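Local coordinates for protein Dye-decolorizing peroxidase Tfu_3078 (Thermobifida fusca, PDB 5FW4) that uses a non-covalently bound heme b and hydrogen peroxide to oxidise many compounds, most readily anthraquinone dyes, its physiological substrate being unknown, at residues Val142-Gly147 with Phe184-Gly189; Asp255-Ala260 with Gly349-Arg354. One frame throughout, in Å; residues are numbered along the deposited sequence.

Contact 1. Residues Val142-Gly147 with Phe184-Gly189; sequences VTVGIG and FMLQVG
Thr143 OG1 lies at the edge of the Gln187 side-chain amide, in the amide plane, and accepts from NE2 over 3.0 Å. The Phe184 ring has the carbonyl oxygen of Gly145 at its edge, near its plane, while Trp111 of helix 97-120 packs against it edge-to-face. Gln187 and Phe184 stand on opposite faces of strand 184-190, which pairs antiparallel with strand 141-146 in the N-terminal ferredoxin-like sheet of a DyP-type peroxidase. Thr143 and Gln187 form a hydrogen-bonded pair, with Thr143 N to Gln187 O at 2.8 Å. Their side chains rise side by side. Gln187 CG stands anti to the backbone N (chi1 174°) and the chain runs on extended, which carries NE2 up beside OG1. The hydroxyl also bonds to Pro72 O, and NE2 to Gly73 O. With an alanine here instead of the glutamine, Gly73 O would probably lose this donor and Thr143 OG1 one of its partners. Gly145 and Met185 form the next hydrogen-bonded pair. Leu186, Val144, Val142 and Val188 cover the sheet face turned to helices 97-120 and 193-205. On that face Val144 CG2 touches Leu186 CD2 at 4.0 Å.

Contact 2. Residues Asp255-Ala260 with Gly349-Arg354; sequences DRTITA and GARMFR. With HEM (protoporphyrin IX containing Fe), chain C.
Thr257 and Ile258, at the C-terminal end of helix 252-258, pack on the segment that leads into edge strand 353-363 of the C-terminal ferredoxin-like domain. The apolar contact is made by the Thr257 methyl: CG2 lies 3.6 Å from Met352 CA. With OG1 beside the backbone N (chi1 -63°), CG2 falls anti to that N and faces the Met352 backbone. Ile258 also reaches Phe353, though the fit of its CD1 there is doubtful in detail. Phe254 packs edge-to-face on the Phe353 ring. The Thr257 hydroxyl approaches Arg351 without a hydrogen bond: OG1 lies 3.3 Å from Arg351 CD. The two side chains cross at about a right angle. The hydroxyl is hydrogen-bonded to Leu253 O in its own helix. No direct hydrogen bond joins the two segments. One water bridges them, donating to Thr257 O and to Arg351 O at 2.8 Å each. The heme contacts come from Met352 and Arg354. Met352 SD lies 3.9 Å from HEM CAC. HEM C3D lies over the centre of one face of the Arg354 guanidinium, 3.6 Å above the guanidinium plane. At the guanidinium edge, Arg354 NH2 donates in plane to the heme propionate oxygen O1A over 3.2 Å.

In the fold
Contact 1 lies in the N-terminal domain and contact 2 in the C-terminal one. Each domain supplies a four-stranded antiparallel sheet of order 2-3-1-4, the pair of related domains found in DyP-type peroxidases. The contact centres are 19 Å apart, and their nearest atoms about 9 Å, so they do not touch. Contact 1 still meets the second sheet, since Met185 and Thr143 pack on strand 404-414. It lies away from the heme and oxygen sites. Contact 2 borders the heme pocket through Met352 and Arg354. Arg354 also lines the oxygen site with Asp242, the probable proton acceptor. The Met352 side chain is about 9 Å from that of His338, the probable proximal ligand.

Contact 1. Residues Val142-Gly147 with Phe184-Gly189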
loop_
_atom_site.group_PDB
_atom_site.type_symbol
_atom_site.label_atom_id
_atom_site.label_comp_id
_atom_site.label_asym_id
_atom_site.label_seq_id
_atom_site.Cartn_x
_atom_site.Cartn_y
_atom_site.Cartn_z
ATOM N N VAL A 142 13.711 -1.602 -11.927
ATOM C CA VAL A 142 14.499 -0.883 -10.972
ATOM C C VAL A 142 15.174 0.282 -11.664
ATOM O O VAL A 142 15.796 0.136 -12.729
ATOM C CB VAL A 142 15.597 -1.815 -10.346
ATOM C CG1 VAL A 142 16.372 -1.045 -9.278
ATOM C CG2 VAL A 142 14.934 -3.069 -9.788
ATOM N N THR A 143 15.086 1.430 -11.016
ATOM C CA THR A 143 15.710 2.654 -11.473
ATOM C C THR A 143 16.550 3.233 -10.353
ATOM O O THR A 143 16.117 3.249 -9.194
ATOM C CB THR A 143 14.601 3.722 -11.805
ATOM O OG1 THR A 143 13.498 3.087 -12.432
ATOM C CG2 THR A 143 15.158 4.803 -12.718
ATOM N N VAL A 144 17.733 3.726 -10.701
ATOM C CA VAL A 144 18.654 4.302 -9.728
ATOM C C VAL A 144 18.964 5.725 -10.099
ATOM O O VAL A 144 19.316 5.999 -11.230
ATOM C CB VAL A 144 19.981 3.544 -9.660
ATOM C CG1 VAL A 144 20.890 4.212 -8.642
ATOM C CG2 VAL A 144 19.746 2.069 -9.330
ATOM N N GLY A 145 18.839 6.616 -9.124
ATOM C CA GLY A 145 19.085 8.039 -9.340
ATOM C C GLY A 145 20.036 8.647 -8.321
ATOM O O GLY A 145 20.332 8.062 -7.255
ATOM N N ILE A 146 20.540 9.824 -8.673
ATOM C CA ILE A 146 21.546 10.486 -7.902
ATOM C C ILE A 146 21.087 11.913 -7.634
ATOM O O ILE A 146 20.753 12.637 -8.571
ATOM C CB ILE A 146 22.849 10.497 -8.709
ATOM C CG1 ILE A 146 23.416 9.057 -8.775
ATOM C CG2 ILE A 146 23.837 11.514 -8.140
ATOM C CD1 ILE A 146 24.408 8.797 -9.887
ATOM N N GLY A 147 21.111 12.318 -6.368
ATOM C CA GLY A 147 20.776 13.687 -6.000
ATOM C C GLY A 147 21.995 14.585 -6.045
ATOM O O GLY A 147 23.174 14.139 -5.876
ATOM N N PHE A 184 20.553 9.645 -3.034
ATOM C CA PHE A 184 20.223 8.633 -3.996
ATOM C C PHE A 184 18.732 8.390 -4.067
ATOM O O PHE A 184 17.982 8.604 -3.088
ATOM C CB PHE A 184 20.846 7.285 -3.610
ATOM C CG PHE A 184 22.311 7.328 -3.489
ATOM C CD1 PHE A 184 23.116 7.282 -4.617
ATOM C CD2 PHE A 184 22.902 7.402 -2.244
ATOM C CE1 PHE A 184 24.503 7.297 -4.487
ATOM C CE2 PHE A 184 24.282 7.431 -2.109
ATOM C CZ PHE A 184 25.077 7.367 -3.233
ATOM N N MET A 185 18.347 7.822 -5.191
ATOM C CA MET A 185 17.030 7.250 -5.324
ATOM C C MET A 185 16.989 5.833 -5.838
ATOM O O MET A 185 17.651 5.482 -6.794
ATOM C CB MET A 185 16.160 8.071 -6.274
ATOM C CG MET A 185 14.803 7.414 -6.434
ATOM S SD MET A 185 13.873 7.861 -7.875
ATOM C CE MET A 185 14.916 7.429 -9.244
ATOM N N LEU A 186 16.101 5.067 -5.251
ATOM C CA LEU A 186 15.634 3.850 -5.846
ATOM C C LEU A 186 14.178 3.988 -6.189
ATOM O O LEU A 186 13.379 4.280 -5.304
ATOM C CB LEU A 186 15.785 2.700 -4.856
ATOM C CG LEU A 186 17.226 2.272 -4.600
ATOM C CD1 LEU A 186 17.178 1.223 -3.496
ATOM C CD2 LEU A 186 17.861 1.735 -5.873
ATOM N N GLN A 187 13.837 3.757 -7.453
ATOM C CA GLN A 187 12.450 3.550 -7.843
ATOM C C GLN A 187 12.272 2.097 -8.238
ATOM O O GLN A 187 12.905 1.612 -9.193
ATOM C CB GLN A 187 11.990 4.492 -8.978
ATOM C CG GLN A 187 10.576 4.159 -9.487
ATOM C CD GLN A 187 10.179 4.837 -10.777
ATOM O OE1 GLN A 187 9.097 5.471 -10.863
ATOM N NE2 GLN A 187 11.004 4.688 -11.811
ATOM N N VAL A 188 11.416 1.406 -7.497
ATOM C CA VAL A 188 11.141 0.003 -7.734
ATOM C C VAL A 188 9.671 -0.125 -8.062
ATOM O O VAL A 188 8.798 0.374 -7.314
ATOM C CB VAL A 188 11.544 -0.841 -6.497
ATOM C CG1 VAL A 188 11.645 -2.318 -6.822
ATOM C CG2 VAL A 188 12.853 -0.313 -5.938
ATOM N N GLY A 189 9.407 -0.819 -9.164
ATOM C CA GLY A 189 8.055 -1.015 -9.659
ATOM C C GLY A 189 7.769 -2.462 -9.935
ATOM O O GLY A 189 8.656 -3.211 -10.378
#

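Contact 2. Residues Asp255-Ala260 with Gly349-Arg354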
loop_
_atom_site.group_PDB
_atom_site.type_symbol
_atom_site.label_atom_id
_atom_site.label_comp_id
_atom_site.label_asym_id
_atom_site.label_seq_id
_atom_site.Cartn_x
_atom_site.Cartn_y
_atom_site.Cartn_z
ATOM N N ASP A 255 11.209 10.697 -26.689
ATOM C CA ASP A 255 12.630 10.715 -26.402
ATOM C C ASP A 255 13.212 12.132 -26.272
ATOM O O ASP A 255 14.098 12.384 -25.443
ATOM C CB ASP A 255 13.363 9.890 -27.449
ATOM C CG ASP A 255 13.156 8.408 -27.239
ATOM O OD1 ASP A 255 12.948 7.987 -26.068
ATOM O OD2 ASP A 255 13.191 7.665 -28.234
ATOM N N ARG A 256 12.706 13.052 -27.077
ATOM C CA ARG A 256 13.114 14.447 -26.986
ATOM C C ARG A 256 12.700 15.052 -25.639
ATOM O O ARG A 256 13.442 15.836 -25.062
ATOM C CB ARG A 256 12.504 15.275 -28.126
ATOM C CG ARG A 256 13.130 15.064 -29.513
ATOM C CD ARG A 256 12.074 15.085 -30.626
ATOM N NE ARG A 256 12.465 15.843 -31.818
ATOM C CZ ARG A 256 12.035 17.070 -32.125
ATOM N NH1 ARG A 256 11.192 17.722 -31.328
ATOM N NH2 ARG A 256 12.450 17.662 -33.242
ATOM N N THR A 257 11.524 14.696 -25.142
ATOM C CA THR A 257 11.031 15.255 -23.883
ATOM C C THR A 257 11.854 14.751 -22.676
ATOM O O THR A 257 12.103 15.481 -21.724
ATOM C CB THR A 257 9.539 14.919 -23.697
ATOM O OG1 THR A 257 8.776 15.532 -24.750
ATOM C CG2 THR A 257 9.042 15.421 -22.383
ATOM N N ILE A 258 12.310 13.519 -22.775
ATOM C CA ILE A 258 12.858 12.776 -21.651
ATOM C C ILE A 258 14.366 12.925 -21.474
ATOM O O ILE A 258 14.891 12.855 -20.357
ATOM C CB ILE A 258 12.490 11.284 -21.853
ATOM C CG1 ILE A 258 11.395 10.928 -20.892
ATOM C CG2 ILE A 258 13.648 10.303 -21.713
ATOM C CD1 ILE A 258 10.161 11.713 -21.160
ATOM N N THR A 259 15.041 13.139 -22.587
ATOM C CA THR A 259 16.462 12.836 -22.708
ATOM C C THR A 259 17.309 14.079 -22.517
ATOM O O THR A 259 17.073 15.103 -23.164
ATOM C CB THR A 259 16.726 12.189 -24.087
ATOM O OG1 THR A 259 15.803 11.107 -24.278
ATOM C CG2 THR A 259 18.138 11.643 -24.193
ATOM N N ALA A 260 18.303 13.995 -21.636
ATOM C CA ALA A 260 19.227 15.098 -21.450
ATOM C C ALA A 260 20.054 15.274 -22.715
ATOM O O ALA A 260 20.641 14.313 -23.206
ATOM C CB ALA A 260 20.140 14.851 -20.264
ATOM N N GLY A 349 6.632 26.137 -24.514
ATOM C CA GLY A 349 6.918 24.816 -25.027
ATOM C C GLY A 349 7.435 23.816 -23.990
ATOM O O GLY A 349 7.762 22.697 -24.355
ATOM N N ALA A 350 7.492 24.213 -22.713
ATOM C CA ALA A 350 7.892 23.312 -21.616
ATOM C C ALA A 350 7.031 22.057 -21.640
ATOM O O ALA A 350 5.812 22.134 -21.753
ATOM C CB ALA A 350 7.766 24.017 -20.270
ATOM N N ARG A 351 7.675 20.901 -21.556
ATOM C CA ARG A 351 7.010 19.627 -21.707
ATOM C C ARG A 351 7.689 18.605 -20.776
ATOM O O ARG A 351 8.858 18.736 -20.463
ATOM C CB ARG A 351 7.097 19.194 -23.174
ATOM C CG ARG A 351 6.131 18.109 -23.625
ATOM C CD ARG A 351 6.356 17.781 -25.107
ATOM N NE ARG A 351 6.189 18.981 -25.927
ATOM C CZ ARG A 351 5.020 19.437 -26.386
ATOM N NH1 ARG A 351 3.899 18.789 -26.131
ATOM N NH2 ARG A 351 4.971 20.552 -27.101
ATOM N N MET A 352 6.916 17.651 -20.282
ATOM C CA MET A 352 7.449 16.607 -19.396
ATOM C C MET A 352 6.638 15.356 -19.627
ATOM O O MET A 352 5.586 15.399 -20.251
ATOM C CB MET A 352 7.391 17.057 -17.928
ATOM C CG MET A 352 5.997 17.051 -17.301
ATOM S SD MET A 352 5.847 18.176 -15.919
ATOM C CE MET A 352 5.683 19.758 -16.799
ATOM N N PHE A 353 7.149 14.243 -19.126
ATOM C CA PHE A 353 6.469 12.960 -19.149
ATOM C C PHE A 353 6.117 12.634 -17.705
ATOM O O PHE A 353 6.984 12.499 -16.871
ATOM C CB PHE A 353 7.400 11.888 -19.744
ATOM C CG PHE A 353 6.889 10.478 -19.640
ATOM C CD1 PHE A 353 5.673 10.115 -20.195
ATOM C CD2 PHE A 353 7.638 9.503 -18.981
ATOM C CE1 PHE A 353 5.213 8.806 -20.112
ATOM C CE2 PHE A 353 7.171 8.199 -18.885
ATOM C CZ PHE A 353 5.964 7.855 -19.440
ATOM N N ARG A 354 4.829 12.503 -17.433
ATOM C CA ARG A 354 4.324 12.295 -16.100
ATOM C C ARG A 354 4.023 10.821 -15.922
ATOM O O ARG A 354 3.306 10.226 -16.730
ATOM C CB ARG A 354 3.070 13.158 -15.888
ATOM C CG ARG A 354 3.448 14.611 -15.681
ATOM C CD ARG A 354 2.391 15.641 -16.137
ATOM N NE ARG A 354 1.339 15.147 -17.018
ATOM C CZ ARG A 354 1.319 15.142 -18.349
ATOM N NH1 ARG A 354 2.341 15.606 -19.150
ATOM N NH2 ARG A 354 0.216 14.644 -18.912
HETATM C CHA HEM C . -2.533 17.270 -17.006
HETATM C CHB HEM C . -4.115 16.097 -12.583
HETATM C CHC HEM C . -0.150 18.127 -10.704
HETATM C CHD HEM C . 1.553 19.057 -15.140
HETATM C C1A HEM C . -3.284 16.783 -15.965
HETATM C C2A HEM C . -4.547 16.181 -16.132
HETATM C C3A HEM C . -4.995 15.876 -14.889
HETATM C C4A HEM C . -4.025 16.268 -13.959
HETATM C CMA HEM C . -6.263 15.192 -14.543
HETATM C CAA HEM C . -5.280 15.972 -17.433
HETATM C CBA HEM C . -5.003 14.618 -18.078
HETATM C CGA HEM C . -3.613 14.555 -18.640
HETATM O O1A HEM C . -2.757 13.856 -18.033
HETATM O O2A HEM C . -3.335 15.181 -19.694
HETATM C C1B HEM C . -3.142 16.571 -11.684
HETATM C C2B HEM C . -3.243 16.435 -10.279
HETATM C C3B HEM C . -2.127 17.000 -9.723
HETATM C C4B HEM C . -1.336 17.474 -10.859
HETATM C CMB HEM C . -4.376 15.765 -9.555
HETATM C CAB HEM C . -1.676 17.095 -8.330
HETATM C CBB HEM C . -2.242 16.432 -7.322
HETATM C C1C HEM C . 0.661 18.556 -11.730
HETATM C C2C HEM C . 1.891 19.152 -11.554
HETATM C C3C HEM C . 2.385 19.399 -12.830
HETATM C C4C HEM C . 1.424 18.958 -13.769
HETATM C CMC HEM C . 2.484 19.409 -10.193
HETATM C CAC HEM C . 3.587 20.059 -13.316
HETATM C CBC HEM C . 4.277 20.885 -12.592
HETATM C C1D HEM C . 0.518 18.613 -15.980
HETATM C C2D HEM C . 0.631 18.745 -17.438
HETATM C C3D HEM C . -0.519 18.255 -17.953
HETATM C C4D HEM C . -1.315 17.847 -16.801
HETATM C CMD HEM C . 1.800 19.290 -18.241
HETATM C CAD HEM C . -0.866 18.156 -19.426
HETATM C CBD HEM C . -1.379 19.518 -19.901
HETATM C CGD HEM C . -1.600 19.509 -21.398
HETATM O O1D HEM C . -0.662 19.641 -22.208
HETATM O O2D HEM C . -2.762 19.344 -21.827
HETATM N NA HEM C . -2.977 16.839 -14.621
HETATM N NB HEM C . -1.998 17.184 -11.981
HETATM N NC HEM C . 0.380 18.485 -13.066
HETATM N ND HEM C . -0.669 18.063 -15.612
HETATM FE FE HEM C . -1.341 17.695 -13.873
HETATM O O HOH W 1 11.338 18.200 -21.745
#